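Local coordinates for breast cancer anti-estrogen resistance protein 1 (Mus musculus, PDB 5W93) that serves as a docking protein that coordinates tyrosine kinase-based signalling in cell adhesion and migration, and whose C-terminal domain binds the LD1 motif of paxillin, at residues L11-L22 with T124-A135; A28-V36 with D112-L120. The protein carries 2 engineered substitutions. One frame throughout, in Å; residues are numbered along the deposited sequence.

Interaction 1 (L11-L22 with T124-A135); sequences LLFYLEQAEANL and TQQFRRVLGQLA. Engineered in segment 11-22: Ala18 (natural residue Cys).
Leu15 turns its CG anti to the backbone N (chi1 175°), which carries both methyls across to 124-135: CD2 lies 3.8 Å from Gly132 CA, where the partner helix has only backbone, and CD1 meets the carbonyl O of Arg128. Arg128 also starts anti to its N (chi1 -169°), then bends at chi2 and chi3, laying its CB, CG and CD against Leu22 CD2. Leu22 CD2 packs 3.5 Å from Arg128 CD, the two side chains meeting at about a right angle, and lies at the edge of the guanidinium near its plane. The same methyl sits 3.3 Å from Gln125 NE2, a tight apolar-to-amide contact. Glu19 crosses Arg128 with its CG 3.8 Å from Arg128 CD; its OE2 stays 4.3 Å from Arg128 NE, too far apart for a salt bridge, so any attraction is probably modest. Deeper in, the engineered Ala18 (naturally Cys) touches Leu131 CD1 with its CB at 3.9 Å, and Leu11 meets the other Leu131 methyl. At the far end Ala135 CB touches both Leu11 CB and Leu12 CD2, 3.7 Å from the latter. Leu131 and Leu22 continue onto helix 42-69 through Leu66 and Leu59. With axes 9.1 Å apart and running at 157°, this is the antiparallel packing of first and last helices in a four-helix bundle, the FAT-like C-terminal domain of the Cas family.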
loop_
_atom_site.group_PDB
_atom_site.type_symbol
_atom_site.label_atom_id
_atom_site.label_comp_id
_atom_site.label_asym_id
_atom_site.label_seq_id
_atom_site.Cartn_x
_atom_site.Cartn_y
_atom_site.Cartn_z
ATOM N N LEU A 11 8.946 0.871 -17.773
ATOM C CA LEU A 11 9.368 0.433 -16.451
ATOM C C LEU A 11 10.244 1.484 -15.774
ATOM O O LEU A 11 10.062 1.754 -14.591
ATOM C CB LEU A 11 10.103 -0.908 -16.533
ATOM C CG LEU A 11 9.227 -2.139 -16.790
ATOM C CD1 LEU A 11 10.065 -3.370 -17.124
ATOM C CD2 LEU A 11 8.344 -2.425 -15.567
ATOM N N LEU A 12 11.190 2.074 -16.512
ATOM C CA LEU A 12 12.051 3.102 -15.927
ATOM C C LEU A 12 11.231 4.301 -15.478
ATOM O O LEU A 12 11.458 4.844 -14.399
ATOM C CB LEU A 12 13.136 3.561 -16.913
ATOM C CG LEU A 12 14.260 2.564 -17.177
ATOM C CD1 LEU A 12 15.168 3.073 -18.311
ATOM C CD2 LEU A 12 15.058 2.307 -15.898
ATOM N N PHE A 13 10.275 4.707 -16.308
ATOM C CA PHE A 13 9.385 5.802 -15.963
ATOM C C PHE A 13 8.574 5.499 -14.680
ATOM O O PHE A 13 8.526 6.310 -13.754
ATOM C CB PHE A 13 8.429 6.089 -17.120
ATOM C CG PHE A 13 7.498 7.231 -16.851
ATOM C CD1 PHE A 13 7.935 8.543 -17.001
ATOM C CD2 PHE A 13 6.190 7.002 -16.465
ATOM C CE1 PHE A 13 7.089 9.598 -16.756
ATOM C CE2 PHE A 13 5.336 8.056 -16.212
ATOM C CZ PHE A 13 5.791 9.358 -16.357
ATOM N N TYR A 14 7.926 4.345 -14.625
ATOM C CA TYR A 14 7.081 4.091 -13.460
ATOM C C TYR A 14 7.886 3.702 -12.219
ATOM O O TYR A 14 7.401 3.874 -11.099
ATOM C CB TYR A 14 6.002 3.055 -13.788
ATOM C CG TYR A 14 4.854 3.766 -14.468
ATOM C CD1 TYR A 14 4.025 4.616 -13.751
ATOM C CD2 TYR A 14 4.650 3.655 -15.833
ATOM C CE1 TYR A 14 2.993 5.305 -14.371
ATOM C CE2 TYR A 14 3.621 4.347 -16.467
ATOM C CZ TYR A 14 2.800 5.168 -15.732
ATOM O OH TYR A 14 1.774 5.847 -16.365
ATOM N N LEU A 15 9.124 3.244 -12.407
ATOM C CA LEU A 15 10.051 3.080 -11.280
ATOM C C LEU A 15 10.275 4.430 -10.601
ATOM O O LEU A 15 10.245 4.545 -9.385
ATOM C CB LEU A 15 11.394 2.497 -11.740
ATOM C CG LEU A 15 12.506 2.388 -10.686
ATOM C CD1 LEU A 15 12.052 1.517 -9.500
ATOM C CD2 LEU A 15 13.798 1.819 -11.287
ATOM N N GLU A 16 10.509 5.457 -11.411
ATOM C CA GLU A 16 10.690 6.805 -10.891
ATOM C C GLU A 16 9.449 7.287 -10.132
ATOM O O GLU A 16 9.570 7.890 -9.063
ATOM C CB GLU A 16 11.045 7.764 -12.038
ATOM C CG GLU A 16 11.015 9.231 -11.665
ATOM C CD GLU A 16 9.620 9.829 -11.763
ATOM O OE1 GLU A 16 8.989 9.714 -12.845
ATOM O OE2 GLU A 16 9.149 10.386 -10.745
ATOM N N GLN A 17 8.266 7.048 -10.693
ATOM C CA GLN A 17 7.011 7.418 -10.030
ATOM C C GLN A 17 6.796 6.627 -8.744
ATOM O O GLN A 17 6.323 7.160 -7.744
ATOM C CB GLN A 17 5.819 7.196 -10.955
ATOM C CG GLN A 17 5.233 8.459 -11.528
ATOM C CD GLN A 17 3.771 8.308 -11.891
ATOM O OE1 GLN A 17 3.098 7.354 -11.467
ATOM N NE2 GLN A 17 3.264 9.248 -12.671
ATOM N N ALA A 18 7.120 5.345 -8.790
ATOM C CA ALA A 18 7.021 4.500 -7.600
ATOM C C ALA A 18 7.921 5.030 -6.480
ATOM O O ALA A 18 7.512 5.065 -5.323
ATOM C CB ALA A 18 7.377 3.073 -7.940
ATOM N N GLU A 19 9.134 5.462 -6.830
ATOM C CA GLU A 19 10.099 5.935 -5.833
ATOM C C GLU A 19 9.583 7.197 -5.150
ATOM O O GLU A 19 9.631 7.310 -3.925
ATOM C CB GLU A 19 11.482 6.171 -6.476
ATOM C CG GLU A 19 12.237 4.860 -6.741
ATOM C CD GLU A 19 13.513 5.028 -7.566
ATOM O OE1 GLU A 19 13.756 6.137 -8.088
ATOM O OE2 GLU A 19 14.273 4.041 -7.697
ATOM N N ALA A 20 9.059 8.124 -5.941
ATOM C CA ALA A 20 8.389 9.311 -5.403
ATOM C C ALA A 20 7.204 8.970 -4.482
ATOM O O ALA A 20 7.077 9.530 -3.389
ATOM C CB ALA A 20 7.919 10.186 -6.529
ATOM N N ASN A 21 6.327 8.070 -4.920
ATOM C CA ASN A 21 5.163 7.710 -4.098
ATOM C C ASN A 21 5.540 6.955 -2.827
ATOM O O ASN A 21 4.823 6.999 -1.826
ATOM C CB ASN A 21 4.174 6.869 -4.902
ATOM C CG ASN A 21 3.326 7.704 -5.833
ATOM O OD1 ASN A 21 3.285 7.464 -7.036
ATOM N ND2 ASN A 21 2.634 8.685 -5.278
ATOM N N LEU A 22 6.654 6.238 -2.891
ATOM C CA LEU A 22 7.158 5.462 -1.765
ATOM C C LEU A 22 7.587 6.372 -0.611
ATOM O O LEU A 22 7.542 5.972 0.552
ATOM C CB LEU A 22 8.326 4.589 -2.216
ATOM C CG LEU A 22 8.314 3.109 -1.843
ATOM C CD1 LEU A 22 7.142 2.397 -2.484
ATOM C CD2 LEU A 22 9.621 2.440 -2.240
ATOM N N THR A 124 5.418 -3.217 -0.373
ATOM C CA THR A 124 5.565 -2.094 -1.309
ATOM C C THR A 124 7.039 -1.836 -1.653
ATOM O O THR A 124 7.379 -1.505 -2.792
ATOM C CB THR A 124 4.927 -0.789 -0.755
ATOM O OG1 THR A 124 5.541 -0.423 0.488
ATOM C CG2 THR A 124 3.401 -0.956 -0.567
ATOM N N GLN A 125 7.906 -1.987 -0.664
ATOM C CA GLN A 125 9.343 -1.890 -0.899
ATOM C C GLN A 125 9.804 -2.980 -1.851
ATOM O O GLN A 125 10.653 -2.755 -2.707
ATOM C CB GLN A 125 10.124 -1.996 0.412
ATOM C CG GLN A 125 9.992 -0.785 1.299
ATOM C CD GLN A 125 10.576 0.457 0.659
ATOM O OE1 GLN A 125 11.597 0.397 -0.044
ATOM N NE2 GLN A 125 9.933 1.591 0.891
ATOM N N GLN A 126 9.231 -4.168 -1.677
ATOM C CA GLN A 126 9.541 -5.308 -2.515
ATOM C C GLN A 126 9.058 -5.084 -3.952
ATOM O O GLN A 126 9.772 -5.391 -4.908
ATOM C CB GLN A 126 8.907 -6.555 -1.915
ATOM C CG GLN A 126 9.355 -7.825 -2.523
ATOM C CD GLN A 126 9.036 -8.972 -1.627
ATOM O OE1 GLN A 126 7.931 -9.499 -1.664
ATOM N NE2 GLN A 126 9.992 -9.353 -0.787
ATOM N N PHE A 127 7.848 -4.538 -4.091
ATOM C CA PHE A 127 7.312 -4.145 -5.397
ATOM C C PHE A 127 8.283 -3.211 -6.124
ATOM O O PHE A 127 8.628 -3.435 -7.281
ATOM C CB PHE A 127 5.953 -3.460 -5.227
ATOM C CG PHE A 127 5.338 -2.961 -6.521
ATOM C CD1 PHE A 127 5.427 -3.704 -7.695
ATOM C CD2 PHE A 127 4.645 -1.748 -6.546
ATOM C CE1 PHE A 127 4.839 -3.245 -8.880
ATOM C CE2 PHE A 127 4.053 -1.277 -7.723
ATOM C CZ PHE A 127 4.150 -2.029 -8.894
ATOM N N ARG A 128 8.738 -2.187 -5.426
ATOM C CA ARG A 128 9.662 -1.220 -6.018
ATOM C C ARG A 128 10.985 -1.884 -6.413
ATOM O O ARG A 128 11.524 -1.619 -7.486
ATOM C CB ARG A 128 9.914 -0.063 -5.052
ATOM C CG ARG A 128 10.643 1.107 -5.713
ATOM C CD ARG A 128 11.801 1.620 -4.880
ATOM N NE ARG A 128 13.026 0.855 -5.082
ATOM C CZ ARG A 128 13.504 -0.037 -4.221
ATOM N NH1 ARG A 128 12.856 -0.285 -3.089
ATOM N NH2 ARG A 128 14.634 -0.682 -4.494
ATOM N N ARG A 129 11.498 -2.758 -5.550
ATOM C CA ARG A 129 12.730 -3.489 -5.858
ATOM C C ARG A 129 12.585 -4.300 -7.152
ATOM O O ARG A 129 13.445 -4.267 -8.032
ATOM C CB ARG A 129 13.119 -4.407 -4.697
ATOM C CG ARG A 129 14.615 -4.756 -4.678
ATOM C CD ARG A 129 14.974 -5.725 -3.563
ATOM N NE ARG A 129 15.119 -7.078 -4.085
ATOM C CZ ARG A 129 14.153 -7.990 -4.081
ATOM N NH1 ARG A 129 12.968 -7.703 -3.567
ATOM N NH2 ARG A 129 14.377 -9.193 -4.590
ATOM N N VAL A 130 11.486 -5.024 -7.267
ATOM C CA VAL A 130 11.200 -5.811 -8.459
ATOM C C VAL A 130 11.071 -4.963 -9.743
ATOM O O VAL A 130 11.557 -5.364 -10.808
ATOM C CB VAL A 130 9.915 -6.634 -8.230
ATOM C CG1 VAL A 130 9.360 -7.165 -9.531
ATOM C CG2 VAL A 130 10.203 -7.769 -7.230
ATOM N N LEU A 131 10.420 -3.803 -9.658
ATOM C CA LEU A 131 10.388 -2.885 -10.808
ATOM C C LEU A 131 11.791 -2.509 -11.272
ATOM O O LEU A 131 12.054 -2.432 -12.465
ATOM C CB LEU A 131 9.623 -1.604 -10.478
ATOM C CG LEU A 131 8.117 -1.699 -10.279
ATOM C CD1 LEU A 131 7.568 -0.332 -9.877
ATOM C CD2 LEU A 131 7.476 -2.197 -11.567
ATOM N N GLY A 132 12.687 -2.263 -10.322
ATOM C CA GLY A 132 14.051 -1.889 -10.663
ATOM C C GLY A 132 14.769 -3.036 -11.348
ATOM O O GLY A 132 15.562 -2.829 -12.264
ATOM N N GLN A 133 14.479 -4.251 -10.887
ATOM C CA GLN A 133 15.024 -5.484 -11.457
ATOM C C GLN A 133 14.463 -5.776 -12.838
ATOM O O GLN A 133 15.156 -6.312 -13.713
ATOM C CB GLN A 133 14.717 -6.681 -10.546
ATOM C CG GLN A 133 15.646 -6.845 -9.371
ATOM C CD GLN A 133 15.322 -8.106 -8.581
ATOM O OE1 GLN A 133 14.234 -8.679 -8.720
ATOM N NE2 GLN A 133 16.266 -8.550 -7.759
ATOM N N LEU A 134 13.195 -5.449 -13.031
ATOM C CA LEU A 134 12.563 -5.686 -14.315
ATOM C C LEU A 134 13.102 -4.670 -15.306
ATOM O O LEU A 134 13.301 -4.984 -16.478
ATOM C CB LEU A 134 11.036 -5.602 -14.207
ATOM C CG LEU A 134 10.400 -6.800 -13.482
ATOM C CD1 LEU A 134 8.890 -6.636 -13.364
ATOM C CD2 LEU A 134 10.723 -8.115 -14.178
ATOM N N ALA A 135 13.366 -3.459 -14.820
ATOM C CA ALA A 135 13.785 -2.365 -15.695
ATOM C C ALA A 135 15.236 -2.541 -16.118
ATOM O O ALA A 135 15.707 -1.896 -17.061
ATOM C CB ALA A 135 13.589 -1.016 -15.004
#

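Interaction 2 (A28-V36 with D112-L120)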
loop_
_atom_site.group_PDB
_atom_site.type_symbol
_atom_site.label_atom_id
_atom_site.label_comp_id
_atom_site.label_asym_id
_atom_site.label_seq_id
_atom_site.Cartn_x
_atom_site.Cartn_y
_atom_site.Cartn_z
ATOM N N ALA A 28 3.637 8.286 5.698
ATOM C CA ALA A 28 2.310 7.948 6.246
ATOM C C ALA A 28 2.373 6.740 7.183
ATOM O O ALA A 28 1.694 6.701 8.218
ATOM C CB ALA A 28 1.304 7.694 5.115
ATOM N N VAL A 29 3.173 5.746 6.810
ATOM C CA VAL A 29 3.371 4.569 7.652
ATOM C C VAL A 29 4.092 4.918 8.966
ATOM O O VAL A 29 3.687 4.458 10.029
ATOM C CB VAL A 29 4.152 3.483 6.896
ATOM C CG1 VAL A 29 4.578 2.372 7.828
ATOM C CG2 VAL A 29 3.295 2.925 5.758
ATOM N N ASP A 30 5.145 5.728 8.881
ATOM C CA ASP A 30 5.842 6.242 10.060
ATOM C C ASP A 30 4.892 6.955 11.013
ATOM O O ASP A 30 4.920 6.725 12.218
ATOM C CB ASP A 30 6.948 7.231 9.662
ATOM C CG ASP A 30 8.161 6.559 9.049
ATOM O OD1 ASP A 30 8.279 5.318 9.130
ATOM O OD2 ASP A 30 9.009 7.302 8.492
ATOM N N ALA A 31 4.068 7.845 10.460
ATOM C CA ALA A 31 3.129 8.617 11.256
ATOM C C ALA A 31 2.120 7.677 11.908
ATOM O O ALA A 31 1.745 7.867 13.067
ATOM C CB ALA A 31 2.425 9.659 10.403
ATOM N N PHE A 32 1.691 6.659 11.161
ATOM C CA PHE A 32 0.767 5.666 11.692
ATOM C C PHE A 32 1.397 4.914 12.874
ATOM O O PHE A 32 0.772 4.780 13.923
ATOM C CB PHE A 32 0.326 4.673 10.605
ATOM C CG PHE A 32 -0.462 3.502 11.148
ATOM C CD1 PHE A 32 -1.838 3.594 11.326
ATOM C CD2 PHE A 32 0.175 2.322 11.485
ATOM C CE1 PHE A 32 -2.557 2.514 11.843
ATOM C CE2 PHE A 32 -0.540 1.251 12.000
ATOM C CZ PHE A 32 -1.900 1.353 12.178
ATOM N N PHE A 33 2.630 4.435 12.712
ATOM C CA PHE A 33 3.292 3.692 13.785
ATOM C C PHE A 33 3.461 4.543 15.033
ATOM O O PHE A 33 3.296 4.048 16.145
ATOM C CB PHE A 33 4.659 3.163 13.343
ATOM C CG PHE A 33 4.589 2.032 12.355
ATOM C CD1 PHE A 33 3.511 1.160 12.348
ATOM C CD2 PHE A 33 5.613 1.837 11.436
ATOM C CE1 PHE A 33 3.446 0.114 11.433
ATOM C CE2 PHE A 33 5.562 0.790 10.535
ATOM C CZ PHE A 33 4.475 -0.071 10.527
ATOM N N THR A 34 3.773 5.826 14.836
ATOM C CA THR A 34 3.956 6.765 15.946
ATOM C C THR A 34 2.655 6.990 16.721
ATOM O O THR A 34 2.656 7.053 17.958
ATOM C CB THR A 34 4.502 8.115 15.440
ATOM O OG1 THR A 34 5.880 7.952 15.075
ATOM C CG2 THR A 34 4.381 9.213 16.513
ATOM N N ALA A 35 1.553 7.106 15.987
ATOM C CA ALA A 35 0.220 7.197 16.577
ATOM C C ALA A 35 -0.077 5.998 17.463
ATOM O O ALA A 35 -0.611 6.151 18.561
ATOM C CB ALA A 35 -0.837 7.317 15.492
ATOM N N VAL A 36 0.270 4.805 16.998
ATOM C CA VAL A 36 0.002 3.613 17.785
ATOM C C VAL A 36 0.955 3.526 18.980
ATOM O O VAL A 36 0.553 3.123 20.075
ATOM C CB VAL A 36 0.078 2.327 16.934
ATOM C CG1 VAL A 36 -0.061 1.093 17.819
ATOM C CG2 VAL A 36 -1.039 2.328 15.875
ATOM N N ASP A 112 -2.582 -6.468 15.584
ATOM C CA ASP A 112 -3.043 -7.007 14.306
ATOM C C ASP A 112 -3.015 -5.936 13.203
ATOM O O ASP A 112 -2.522 -6.164 12.103
ATOM C CB ASP A 112 -4.459 -7.550 14.433
ATOM C CG ASP A 112 -4.527 -8.896 15.147
ATOM O OD1 ASP A 112 -3.468 -9.492 15.460
ATOM O OD2 ASP A 112 -5.666 -9.359 15.370
ATOM N N MET A 113 -3.559 -4.771 13.524
ATOM C CA MET A 113 -3.567 -3.632 12.608
ATOM C C MET A 113 -2.127 -3.229 12.262
ATOM O O MET A 113 -1.766 -3.111 11.094
ATOM C CB MET A 113 -4.348 -2.475 13.245
ATOM C CG MET A 113 -4.469 -1.197 12.408
ATOM S SD MET A 113 -5.338 0.107 13.314
ATOM C CE MET A 113 -4.248 0.372 14.710
ATOM N N VAL A 114 -1.300 -3.044 13.288
ATOM C CA VAL A 114 0.109 -2.720 13.097
ATOM C C VAL A 114 0.845 -3.729 12.192
ATOM O O VAL A 114 1.694 -3.340 11.369
ATOM C CB VAL A 114 0.824 -2.628 14.464
ATOM C CG1 VAL A 114 2.339 -2.707 14.309
ATOM C CG2 VAL A 114 0.408 -1.357 15.176
ATOM N N ASP A 115 0.505 -5.008 12.337
ATOM C CA ASP A 115 1.125 -6.071 11.548
ATOM C C ASP A 115 0.753 -5.975 10.066
ATOM O O ASP A 115 1.605 -6.192 9.203
ATOM C CB ASP A 115 0.724 -7.458 12.075
ATOM C CG ASP A 115 1.396 -7.818 13.406
ATOM O OD1 ASP A 115 2.402 -7.180 13.788
ATOM O OD2 ASP A 115 0.903 -8.753 14.071
ATOM N N ARG A 116 -0.514 -5.683 9.766
ATOM C CA ARG A 116 -0.926 -5.544 8.366
ATOM C C ARG A 116 -0.228 -4.360 7.746
ATOM O O ARG A 116 0.178 -4.424 6.596
ATOM C CB ARG A 116 -2.436 -5.358 8.198
ATOM C CG ARG A 116 -3.280 -6.477 8.754
ATOM C CD ARG A 116 -3.055 -7.820 8.058
ATOM N NE ARG A 116 -3.713 -8.849 8.861
ATOM C CZ ARG A 116 -4.971 -9.252 8.695
ATOM N NH1 ARG A 116 -5.721 -8.762 7.713
ATOM N NH2 ARG A 116 -5.472 -10.172 9.503
ATOM N N VAL A 117 -0.105 -3.269 8.496
ATOM C CA VAL A 117 0.570 -2.084 7.964
ATOM C C VAL A 117 2.054 -2.364 7.751
ATOM O O VAL A 117 2.610 -1.969 6.726
ATOM C CB VAL A 117 0.370 -0.864 8.873
ATOM C CG1 VAL A 117 1.235 0.309 8.401
ATOM C CG2 VAL A 117 -1.129 -0.472 8.903
ATOM N N LYS A 118 2.691 -3.072 8.690
ATOM C CA LYS A 118 4.097 -3.482 8.498
ATOM C C LYS A 118 4.269 -4.330 7.234
ATOM O O LYS A 118 5.197 -4.122 6.449
ATOM C CB LYS A 118 4.624 -4.292 9.691
ATOM C CG LYS A 118 4.983 -3.522 10.943
ATOM C CD LYS A 118 5.691 -4.469 11.934
ATOM C CE LYS A 118 5.675 -3.939 13.366
ATOM N NZ LYS A 118 5.665 -5.060 14.367
ATOM N N GLU A 119 3.378 -5.296 7.055
ATOM C CA GLU A 119 3.412 -6.164 5.883
ATOM C C GLU A 119 3.230 -5.368 4.596
ATOM O O GLU A 119 3.878 -5.649 3.583
ATOM C CB GLU A 119 2.334 -7.243 5.979
ATOM C CG GLU A 119 2.317 -8.169 4.768
ATOM C CD GLU A 119 1.363 -9.342 4.929
ATOM O OE1 GLU A 119 0.561 -9.338 5.898
ATOM O OE2 GLU A 119 1.405 -10.253 4.073
ATOM N N LEU A 120 2.354 -4.367 4.644
ATOM C CA LEU A 120 2.195 -3.449 3.512
ATOM C C LEU A 120 3.483 -2.700 3.204
ATOM O O LEU A 120 3.898 -2.636 2.042
ATOM C CB LEU A 120 1.062 -2.449 3.770
ATOM C CG LEU A 120 0.859 -1.431 2.633
ATOM C CD1 LEU A 120 0.233 -2.079 1.404
ATOM C CD2 LEU A 120 0.020 -0.241 3.099
#
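Phe32 and Val117 reach toward each other from opposite helices in this antiparallel pairing of the first and last helices of the FAT-like four-helix bundle. Val117 CG2 lies over one face of the Phe32 ring, a CH-pi contact 4.0 Å from the centroid and 27° off the normal. Met113 comes to the rim of the same ring: its SD is at the edge, 5.0 Å from the centroid, in a Met-aromatic contact, while its CE lies 3.6 Å from Phe32 CZ. The ring reaches this place because CG is anti to the backbone N (chi1 171°). Phe33, with CG beside its own N instead (chi1 -71°), swings its ring along the outer side of the interface, where CE1 meets Val117 CG1 at 3.8 Å. Two valine pairs extend the apolar seam: Val36 CG1 packs 3.6 Å from Val114 CG2, and Val29 CG1 touches Val117 CG1. Farther out, the extended Lys118 carries its amine to Asp115 in a long salt bridge within its own helix, and Asp115 OD1 also accepts a hydrogen bond from Gln111. On the inner side Phe32 touches Ser49 of helix 42-69 and Met113 touches Thr97 of helix 73-102, so the other two helices cover the inner flank of the contact. At its outer edge, Lys118 CG lies 3.5 Å from Phe33 CZ, obliquely to the ring.

How the interactions relate
Both interactions join helix 5-37 to helix 107-135, at sites whose centres are about 21 Å apart on opposite sides of the chain's centre. Interaction 1, nearer the chain ends, brings the axes to 9.1 Å, with Gly132, Ala135 and the engineered Ala18 in the seam, and buries 612 Å²; interaction 2 is wider, at 10.9 Å, where two phenylalanine rings fill the gap, and buries 383 Å². The first is partly buried, its leucines packed against the partly exposed Arg128, with Glu19 and Gln125 at the surface. The second is more buried, an aromatic, valine and methionine cluster with Lys118 at its exposed margin. Neither has a cross-helix hydrogen bond, so side-chain packing joins the helices at both levels.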